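Local coordinates for prophage pi2 protein 01, integrase (Lactococcus lactis, PDB 3LYS) that probably binds DNA as the helical core-binding domain of a phage-family integrase, a recombinase thought to insert prophage DNA into the host chromosome, at residues K13-L18 and K30-T35; L36-T41 and E65-A70. The protein carries 1 engineered substitution. All blocks are in the same frame, centred on the assembly; numbering follows the deposited sequence.

Overall arrangement
Both contacts belong to one small all-helical domain and share helix 26-42, each using a different length of it. Contact 1 comes first along the chain: it pairs helix 8-19 with the earlier part of helix 26-42, as a helical hairpin. Contact 2 follows in series, setting the next turns of the same helix against the junction between helix 53-64 and helix 69-88. Their centres lie about 14 Å apart, and they meet where Leu36 of contact 2 packs on Lys13 and Met16 of contact 1. Helix 26-42 thus ties the first hairpin to the last helix pair, within what is probably the DNA-clasping core-binding domain of the integrase.

Contact 1: K13-L18 and K30-T35; sequences KDWMEL and KGYEQT
Helix 8-19 and helix 26-42 form an antiparallel helical hairpin, and here Trp15 and Met16 of the first helix meet Tyr32 and Glu33 of the second. The short axes run at 173° to each other, 10.5 Å apart, a wide gap that calls for large side chains. Met16, a selenomethionine, points toward the second helix. Its long, flexible side chain reaches across and bends at its last torsion (chi3 -69°), which lays the methyl over the base of Tyr32: CE of Met16 comes 3.3 Å from CB of Tyr32. The same methyl lies against Glu33, with Met16 CE 3.4 Å from the backbone N of Glu33 and 3.8 Å from its CG.

The two aromatic residues close the gap alongside. Trp15 leaves its helix obliquely, and with CG anti to the backbone N its indole swings round until the far end of the six-membered ring reaches the tyrosine. The rings meet rim to rim: Trp15 CZ3 lies 3.5 Å from Tyr32 CE2, with the planes turned 33° apart. These flat, wide groups fill the side of the hairpin turned to helix 69-88 and lie against it, Trp15 touching Ser82 and Tyr32 touching Arg78.

On the outer face Lys13 and Glu17, one turn apart, form a salt bridge, NZ to OE2 at 2.8 Å; the lysine comes from above the carboxylate plane. Charged ends thus remain at the surface while apolar parts turn inward, as expected of amphipathic helices packed as an antiparallel hairpin in the SAM-like helical domain of phage integrases.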
ATOM      1  N   LYS A  13      -4.712   0.358   7.730  1.00 30.97           N
ATOM      2  CA  LYS A  13      -5.406   1.264   8.644  1.00 34.32           C
ATOM      3  C   LYS A  13      -4.746   1.156  10.011  1.00 36.29           C
ATOM      4  O   LYS A  13      -4.357   2.161  10.595  1.00 38.64           O
ATOM      5  CB  LYS A  13      -6.884   0.888   8.741  1.00 35.48           C
ATOM      6  CG  LYS A  13      -7.712   1.780   9.652  1.00 41.07           C
ATOM      7  CD  LYS A  13      -9.205   1.427   9.568  1.00 39.97           C
ATOM      8  CE  LYS A  13     -10.068   2.401  10.372  1.00 42.98           C
ATOM      9  NZ  LYS A  13      -9.799   2.364  11.841  1.00 42.75           N
ATOM     10  N   ASP A  14      -4.620  -0.074  10.503  1.00 34.85           N
ATOM     11  CA  ASP A  14      -3.995  -0.367  11.797  1.00 36.75           C
ATOM     12  C   ASP A  14      -2.671   0.404  11.892  1.00 35.31           C
ATOM     13  O   ASP A  14      -2.438   1.151  12.841  1.00 33.33           O
ATOM     14  CB  ASP A  14      -3.759  -1.889  11.886  1.00 41.21           C
ATOM     15  CG  ASP A  14      -3.403  -2.371  13.287  1.00 44.37           C
ATOM     16  OD1 ASP A  14      -2.489  -1.782  13.901  1.00 48.97           O
ATOM     17  OD2 ASP A  14      -4.024  -3.357  13.760  1.00 43.68           O
ATOM     18  N   TRP A  15      -1.827   0.218  10.878  1.00 35.38           N
ATOM     19  CA  TRP A  15      -0.516   0.856  10.772  1.00 35.46           C
ATOM     20  C   TRP A  15      -0.581   2.385  10.790  1.00 39.30           C
ATOM     21  O   TRP A  15      -0.014   3.030  11.680  1.00 39.51           O
ATOM     22  CB  TRP A  15       0.180   0.406   9.479  1.00 35.06           C
ATOM     23  CG  TRP A  15       1.521   1.039   9.250  1.00 33.05           C
ATOM     24  CD1 TRP A  15       2.674   0.738   9.886  1.00 32.98           C
ATOM     25  CD2 TRP A  15       1.819   2.144   8.369  1.00 32.14           C
ATOM     26  NE1 TRP A  15       3.678   1.585   9.472  1.00 36.06           N
ATOM     27  CE2 TRP A  15       3.180   2.457   8.541  1.00 31.26           C
ATOM     28  CE3 TRP A  15       1.064   2.897   7.459  1.00 28.15           C
ATOM     29  CZ2 TRP A  15       3.810   3.490   7.839  1.00 28.14           C
ATOM     30  CZ3 TRP A  15       1.690   3.926   6.760  1.00 27.56           C
ATOM     31  CH2 TRP A  15       3.052   4.211   6.957  1.00 28.14           C
HETATM   32  N   MSE A  16      -1.273   2.966   9.812  1.00 41.83           N
HETATM   33  CA  MSE A  16      -1.372   4.421   9.704  1.00 43.75           C
HETATM   34  C   MSE A  16      -1.823   5.103  10.977  1.00 41.19           C
HETATM   35  O   MSE A  16      -1.291   6.149  11.341  1.00 42.61           O
HETATM   36  CB  MSE A  16      -2.305   4.804   8.545  1.00 47.78           C
HETATM   37  CG  MSE A  16      -3.775   4.388   8.702  1.00 55.03           C
HETATM   38 SE   MSE A  16      -4.915   4.815   7.135  1.00 55.08          SE
HETATM   39  CE  MSE A  16      -4.925   6.724   7.267  1.00 65.23           C
ATOM     40  N   GLU A  17      -2.803   4.512  11.654  1.00 40.94           N
ATOM     41  CA  GLU A  17      -3.315   5.088  12.890  1.00 40.50           C
ATOM     42  C   GLU A  17      -2.303   4.971  14.021  1.00 39.86           C
ATOM     43  O   GLU A  17      -2.438   5.636  15.037  1.00 41.85           O
ATOM     44  CB  GLU A  17      -4.630   4.420  13.299  1.00 39.90           C
ATOM     45  CG  GLU A  17      -5.740   4.592  12.277  1.00 44.12           C
ATOM     46  CD  GLU A  17      -7.066   4.052  12.762  1.00 45.52           C
ATOM     47  OE1 GLU A  17      -7.056   3.079  13.549  1.00 44.44           O
ATOM     48  OE2 GLU A  17      -8.113   4.592  12.344  1.00 44.77           O
ATOM     49  N   LEU A  18      -1.285   4.136  13.845  1.00 37.71           N
ATOM     50  CA  LEU A  18      -0.268   3.981  14.870  1.00 33.13           C
ATOM     51  C   LEU A  18       0.907   4.913  14.691  1.00 34.83           C
ATOM     52  O   LEU A  18       1.242   5.685  15.585  1.00 35.07           O
ATOM     53  CB  LEU A  18       0.274   2.565  14.895  1.00 31.80           C
ATOM     54  CG  LEU A  18      -0.499   1.573  15.736  1.00 32.15           C
ATOM     55  CD1 LEU A  18       0.168   0.222  15.640  1.00 33.11           C
ATOM     56  CD2 LEU A  18      -0.535   2.041  17.169  1.00 31.92           C
ATOM     57  N   LYS A  30      -4.707  12.893   5.019  1.00 48.12           N
ATOM     58  CA  LYS A  30      -5.791  12.650   4.082  1.00 46.80           C
ATOM     59  C   LYS A  30      -5.325  11.633   3.050  1.00 45.70           C
ATOM     60  O   LYS A  30      -6.083  10.755   2.641  1.00 40.80           O
ATOM     61  CB  LYS A  30      -6.184  13.957   3.387  1.00 55.30           C
ATOM     62  CG  LYS A  30      -6.998  14.938   4.243  1.00 63.10           C
ATOM     63  CD  LYS A  30      -8.416  14.413   4.495  1.00 67.34           C
ATOM     64  CE  LYS A  30      -9.340  15.480   5.086  1.00 67.71           C
ATOM     65  NZ  LYS A  30      -9.490  16.675   4.193  1.00 65.30           N
ATOM     66  N   GLY A  31      -4.062  11.757   2.649  1.00 45.32           N
ATOM     67  CA  GLY A  31      -3.490  10.864   1.658  1.00 45.59           C
ATOM     68  C   GLY A  31      -3.550   9.411   2.069  1.00 46.37           C
ATOM     69  O   GLY A  31      -3.924   8.541   1.276  1.00 49.57           O
ATOM     70  N   TYR A  32      -3.175   9.141   3.311  1.00 43.56           N
ATOM     71  CA  TYR A  32      -3.195   7.779   3.815  1.00 42.29           C
ATOM     72  C   TYR A  32      -4.623   7.254   3.888  1.00 41.31           C
ATOM     73  O   TYR A  32      -4.866   6.070   3.661  1.00 41.29           O
ATOM     74  CB  TYR A  32      -2.525   7.711   5.191  1.00 42.44           C
ATOM     75  CG  TYR A  32      -1.028   7.949   5.150  1.00 41.42           C
ATOM     76  CD1 TYR A  32      -0.505   9.221   4.880  1.00 39.64           C
ATOM     77  CD2 TYR A  32      -0.130   6.899   5.350  1.00 39.03           C
ATOM     78  CE1 TYR A  32       0.874   9.436   4.811  1.00 34.93           C
ATOM     79  CE2 TYR A  32       1.247   7.106   5.279  1.00 37.32           C
ATOM     80  CZ  TYR A  32       1.737   8.375   5.010  1.00 36.43           C
ATOM     81  OH  TYR A  32       3.090   8.587   4.947  1.00 36.61           O
ATOM     82  N   GLU A  33      -5.573   8.127   4.192  1.00 38.57           N
ATOM     83  CA  GLU A  33      -6.953   7.688   4.273  1.00 39.91           C
ATOM     84  C   GLU A  33      -7.411   7.283   2.880  1.00 39.41           C
ATOM     85  O   GLU A  33      -8.150   6.310   2.723  1.00 33.91           O
ATOM     86  CB  GLU A  33      -7.833   8.807   4.814  1.00 42.65           C
ATOM     87  CG  GLU A  33      -7.239   9.528   6.001  1.00 45.38           C
ATOM     88  CD  GLU A  33      -8.291  10.228   6.835  1.00 48.21           C
ATOM     89  OE1 GLU A  33      -9.020   9.531   7.587  1.00 46.40           O
ATOM     90  OE2 GLU A  33      -8.395  11.476   6.731  1.00 47.30           O
ATOM     91  N   GLN A  34      -6.955   8.033   1.877  1.00 40.09           N
ATOM     92  CA  GLN A  34      -7.290   7.769   0.473  1.00 40.00           C
ATOM     93  C   GLN A  34      -6.660   6.456   0.047  1.00 35.27           C
ATOM     94  O   GLN A  34      -7.311   5.577  -0.518  1.00 31.08           O
ATOM     95  CB  GLN A  34      -6.763   8.887  -0.434  1.00 44.81           C
ATOM     96  CG  GLN A  34      -7.076   8.672  -1.910  1.00 52.64           C
ATOM     97  CD  GLN A  34      -8.577   8.584  -2.187  1.00 56.95           C
ATOM     98  OE1 GLN A  34      -9.292   9.587  -2.154  1.00 58.07           O
ATOM     99  NE2 GLN A  34      -9.058   7.371  -2.448  1.00 56.35           N
ATOM    100  N   THR A  35      -5.372   6.339   0.313  1.00 36.42           N
ATOM    101  CA  THR A  35      -4.652   5.130  -0.027  1.00 37.52           C
ATOM    102  C   THR A  35      -5.347   3.937   0.630  1.00 34.49           C
ATOM    103  O   THR A  35      -5.442   2.866   0.037  1.00 30.61           O
ATOM    104  CB  THR A  35      -3.201   5.251   0.433  1.00 36.39           C
ATOM    105  OG1 THR A  35      -2.571   6.306  -0.304  1.00 34.97           O
ATOM    106  CG2 THR A  35      -2.457   3.959   0.199  1.00 39.71           C
TER

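Contact 2: L36-T41 and E65-A70; sequences LKYLKT and ETHAKA
Tyr38, on helix 26-42, and His67, in the turn leading into helix 69-88, make this contact by themselves, ring against ring. The backbones are far apart, the nearest CA atoms (Tyr38 and His67) being 11.1 Å from each other, so a long tyrosine and a shorter histidine have to span the distance. Both project toward the other segment, each with CG beside its backbone N and anti to the carbonyl carbon (chi1 -78° in Tyr38, -63° in His67), and the two side chains run past one another in opposite senses. The far end of the tyrosine meets one corner of the imidazole: Tyr38 OH lies 3.6 Å from His67 CE1, and Tyr38 CE2 is 3.8 Å from that same carbon. The ring centroids are 5.2 Å apart and the planes steeply inclined, at 70°.

The close packing is completed by Phe63, near the end of helix 53-64, which stacks on the His67 ring and meets Tyr38 edge-to-face. Histidine also brings polarity: while its CE1 side faces Tyr38, its NE2 is hydrogen-bonded to the hydroxyl of Tyr42, which fixes how the ring is turned.

Away from this cluster the contact is loose. Lys37 and Lys40 lie on the exposed side of their helix, long charged chains suited to solvent. Thr41 is exposed there too, and its OG1 makes a weak hydrogen bond back to the carbonyl O of Lys37. Across the gap, Glu65 is likewise exposed.

Tyr38 further rests on Ser71 and Phe75 of helix 69-88, while Leu39, next along, packs between that helix and helix 8-19. The ring pair therefore sits at the surface where helices 26-42, 53-64 and 69-88 converge.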
ATOM      1  N   LEU A  36      -5.834   4.134   1.852  1.00 32.87           N
ATOM      2  CA  LEU A  36      -6.539   3.087   2.564  1.00 34.54           C
ATOM      3  C   LEU A  36      -7.761   2.704   1.747  1.00 37.14           C
ATOM      4  O   LEU A  36      -7.975   1.540   1.436  1.00 37.11           O
ATOM      5  CB  LEU A  36      -6.985   3.579   3.940  1.00 34.43           C
ATOM      6  CG  LEU A  36      -8.104   2.764   4.602  1.00 35.02           C
ATOM      7  CD1 LEU A  36      -7.637   1.346   4.860  1.00 29.28           C
ATOM      8  CD2 LEU A  36      -8.522   3.433   5.895  1.00 36.41           C
ATOM      9  N   LYS A  37      -8.569   3.701   1.415  1.00 38.70           N
ATOM     10  CA  LYS A  37      -9.781   3.508   0.621  1.00 40.19           C
ATOM     11  C   LYS A  37      -9.442   2.721  -0.637  1.00 37.56           C
ATOM     12  O   LYS A  37     -10.026   1.671  -0.908  1.00 32.50           O
ATOM     13  CB  LYS A  37     -10.362   4.880   0.251  1.00 50.90           C
ATOM     14  CG  LYS A  37     -11.713   4.877  -0.459  1.00 60.14           C
ATOM     15  CD  LYS A  37     -12.267   6.308  -0.615  1.00 64.53           C
ATOM     16  CE  LYS A  37     -13.627   6.310  -1.316  1.00 64.26           C
ATOM     17  NZ  LYS A  37     -14.269   7.652  -1.341  1.00 62.68           N
ATOM     18  N   TYR A  38      -8.492   3.245  -1.405  1.00 36.41           N
ATOM     19  CA  TYR A  38      -8.045   2.589  -2.628  1.00 35.87           C
ATOM     20  C   TYR A  38      -7.762   1.128  -2.345  1.00 34.20           C
ATOM     21  O   TYR A  38      -8.255   0.238  -3.032  1.00 34.14           O
ATOM     22  CB  TYR A  38      -6.767   3.252  -3.144  1.00 32.41           C
ATOM     23  CG  TYR A  38      -6.981   4.559  -3.863  1.00 29.25           C
ATOM     24  CD1 TYR A  38      -5.998   5.526  -3.870  1.00 29.17           C
ATOM     25  CD2 TYR A  38      -8.147   4.809  -4.586  1.00 32.34           C
ATOM     26  CE1 TYR A  38      -6.150   6.704  -4.580  1.00 25.36           C
ATOM     27  CE2 TYR A  38      -8.308   5.994  -5.307  1.00 28.55           C
ATOM     28  CZ  TYR A  38      -7.287   6.935  -5.292  1.00 26.25           C
ATOM     29  OH  TYR A  38      -7.374   8.097  -6.021  1.00 31.10           O
ATOM     30  N   LEU A  39      -6.961   0.893  -1.318  1.00 32.28           N
ATOM     31  CA  LEU A  39      -6.611  -0.457  -0.937  1.00 31.28           C
ATOM     32  C   LEU A  39      -7.854  -1.332  -0.765  1.00 30.15           C
ATOM     33  O   LEU A  39      -7.888  -2.457  -1.243  1.00 33.01           O
ATOM     34  CB  LEU A  39      -5.792  -0.428   0.351  1.00 28.40           C
ATOM     35  CG  LEU A  39      -4.596  -1.369   0.445  1.00 26.69           C
ATOM     36  CD1 LEU A  39      -3.697  -1.220  -0.758  1.00 27.87           C
ATOM     37  CD2 LEU A  39      -3.831  -1.063   1.712  1.00 34.05           C
ATOM     38  N   LYS A  40      -8.885  -0.818  -0.108  1.00 31.75           N
ATOM     39  CA  LYS A  40     -10.086  -1.610   0.108  1.00 34.62           C
ATOM     40  C   LYS A  40     -10.756  -2.009  -1.194  1.00 35.45           C
ATOM     41  O   LYS A  40     -11.366  -3.077  -1.299  1.00 36.01           O
ATOM     42  CB  LYS A  40     -11.077  -0.850   0.998  1.00 31.91           C
ATOM     43  CG  LYS A  40     -10.603  -0.615   2.418  1.00 25.00           C
ATOM     44  CD  LYS A  40     -11.714  -0.010   3.247  1.00 23.85           C
ATOM     45  CE  LYS A  40     -11.274   0.216   4.685  1.00 36.24           C
ATOM     46  NZ  LYS A  40     -12.344   0.866   5.500  1.00 41.39           N
ATOM     47  N   THR A  41     -10.631  -1.141  -2.186  1.00 39.87           N
ATOM     48  CA  THR A  41     -11.222  -1.361  -3.510  1.00 42.01           C
ATOM     49  C   THR A  41     -10.401  -2.365  -4.332  1.00 43.42           C
ATOM     50  O   THR A  41     -10.786  -3.521  -4.484  1.00 45.32           O
ATOM     51  CB  THR A  41     -11.299  -0.032  -4.294  1.00 42.30           C
ATOM     52  OG1 THR A  41     -12.005   0.941  -3.514  1.00 42.07           O
ATOM     53  CG2 THR A  41     -12.017  -0.234  -5.600  1.00 38.83           C
ATOM     54  N   GLU A  65      -4.576   2.320 -14.953  1.00 38.43           N
ATOM     55  CA  GLU A  65      -5.418   2.539 -16.111  1.00 36.41           C
ATOM     56  C   GLU A  65      -6.662   3.372 -15.816  1.00 37.89           C
ATOM     57  O   GLU A  65      -7.613   3.361 -16.590  1.00 39.00           O
ATOM     58  CB  GLU A  65      -5.798   1.199 -16.747  1.00 34.37           C
ATOM     59  CG  GLU A  65      -6.390   0.195 -15.790  1.00 34.33           C
ATOM     60  CD  GLU A  65      -6.694  -1.155 -16.439  1.00 33.35           C
ATOM     61  OE1 GLU A  65      -5.750  -1.847 -16.869  1.00 26.18           O
ATOM     62  OE2 GLU A  65      -7.884  -1.519 -16.523  1.00 35.19           O
ATOM     63  N   THR A  66      -6.648   4.107 -14.706  1.00 37.12           N
ATOM     64  CA  THR A  66      -7.772   4.968 -14.333  1.00 37.33           C
ATOM     65  C   THR A  66      -7.292   6.077 -13.410  1.00 37.04           C
ATOM     66  O   THR A  66      -8.093   6.809 -12.835  1.00 35.23           O
ATOM     67  CB  THR A  66      -8.908   4.185 -13.595  1.00 38.35           C
ATOM     68  OG1 THR A  66      -8.339   3.159 -12.765  1.00 43.95           O
ATOM     69  CG2 THR A  66      -9.881   3.571 -14.589  1.00 34.55           C
ATOM     70  N   HIS A  67      -5.978   6.194 -13.275  1.00 36.03           N
ATOM     71  CA  HIS A  67      -5.387   7.207 -12.415  1.00 39.27           C
ATOM     72  C   HIS A  67      -4.128   7.753 -13.050  1.00 42.60           C
ATOM     73  O   HIS A  67      -3.473   7.065 -13.837  1.00 43.34           O
ATOM     74  CB  HIS A  67      -5.042   6.595 -11.063  1.00 42.19           C
ATOM     75  CG  HIS A  67      -6.234   6.112 -10.310  1.00 43.38           C
ATOM     76  ND1 HIS A  67      -7.033   6.957  -9.571  1.00 45.13           N
ATOM     77  CD2 HIS A  67      -6.810   4.889 -10.236  1.00 41.75           C
ATOM     78  CE1 HIS A  67      -8.052   6.276  -9.077  1.00 42.32           C
ATOM     79  NE2 HIS A  67      -7.940   5.020  -9.465  1.00 43.25           N
ATOM     80  N   ALA A  68      -3.779   8.985 -12.700  1.00 42.45           N
ATOM     81  CA  ALA A  68      -2.580   9.602 -13.240  1.00 42.42           C
ATOM     82  C   ALA A  68      -1.326   9.003 -12.609  1.00 44.25           C
ATOM     83  O   ALA A  68      -1.382   8.363 -11.550  1.00 42.55           O
ATOM     84  CB  ALA A  68      -2.620  11.092 -13.009  1.00 42.05           C
ATOM     85  N   LYS A  69      -0.194   9.211 -13.273  1.00 45.16           N
ATOM     86  CA  LYS A  69       1.084   8.689 -12.793  1.00 46.33           C
ATOM     87  C   LYS A  69       1.335   9.200 -11.374  1.00 43.65           C
ATOM     88  O   LYS A  69       1.484   8.418 -10.434  1.00 39.81           O
ATOM     89  CB  LYS A  69       2.222   9.123 -13.738  1.00 47.61           C
ATOM     90  CG  LYS A  69       3.570   8.429 -13.500  1.00 46.44           C
ATOM     91  CD  LYS A  69       4.647   8.972 -14.442  1.00 52.03           C
ATOM     92  CE  LYS A  69       5.993   8.275 -14.261  1.00 50.30           C
ATOM     93  NZ  LYS A  69       5.942   6.824 -14.595  1.00 57.56           N
ATOM     94  N   ALA A  70       1.360  10.516 -11.217  1.00 42.41           N
ATOM     95  CA  ALA A  70       1.590  11.097  -9.901  1.00 42.37           C
ATOM     96  C   ALA A  70       0.710  10.428  -8.836  1.00 37.08           C
ATOM     97  O   ALA A  70       1.172  10.117  -7.740  1.00 36.82           O
ATOM     98  CB  ALA A  70       1.318  12.607  -9.942  1.00 41.73           C
TER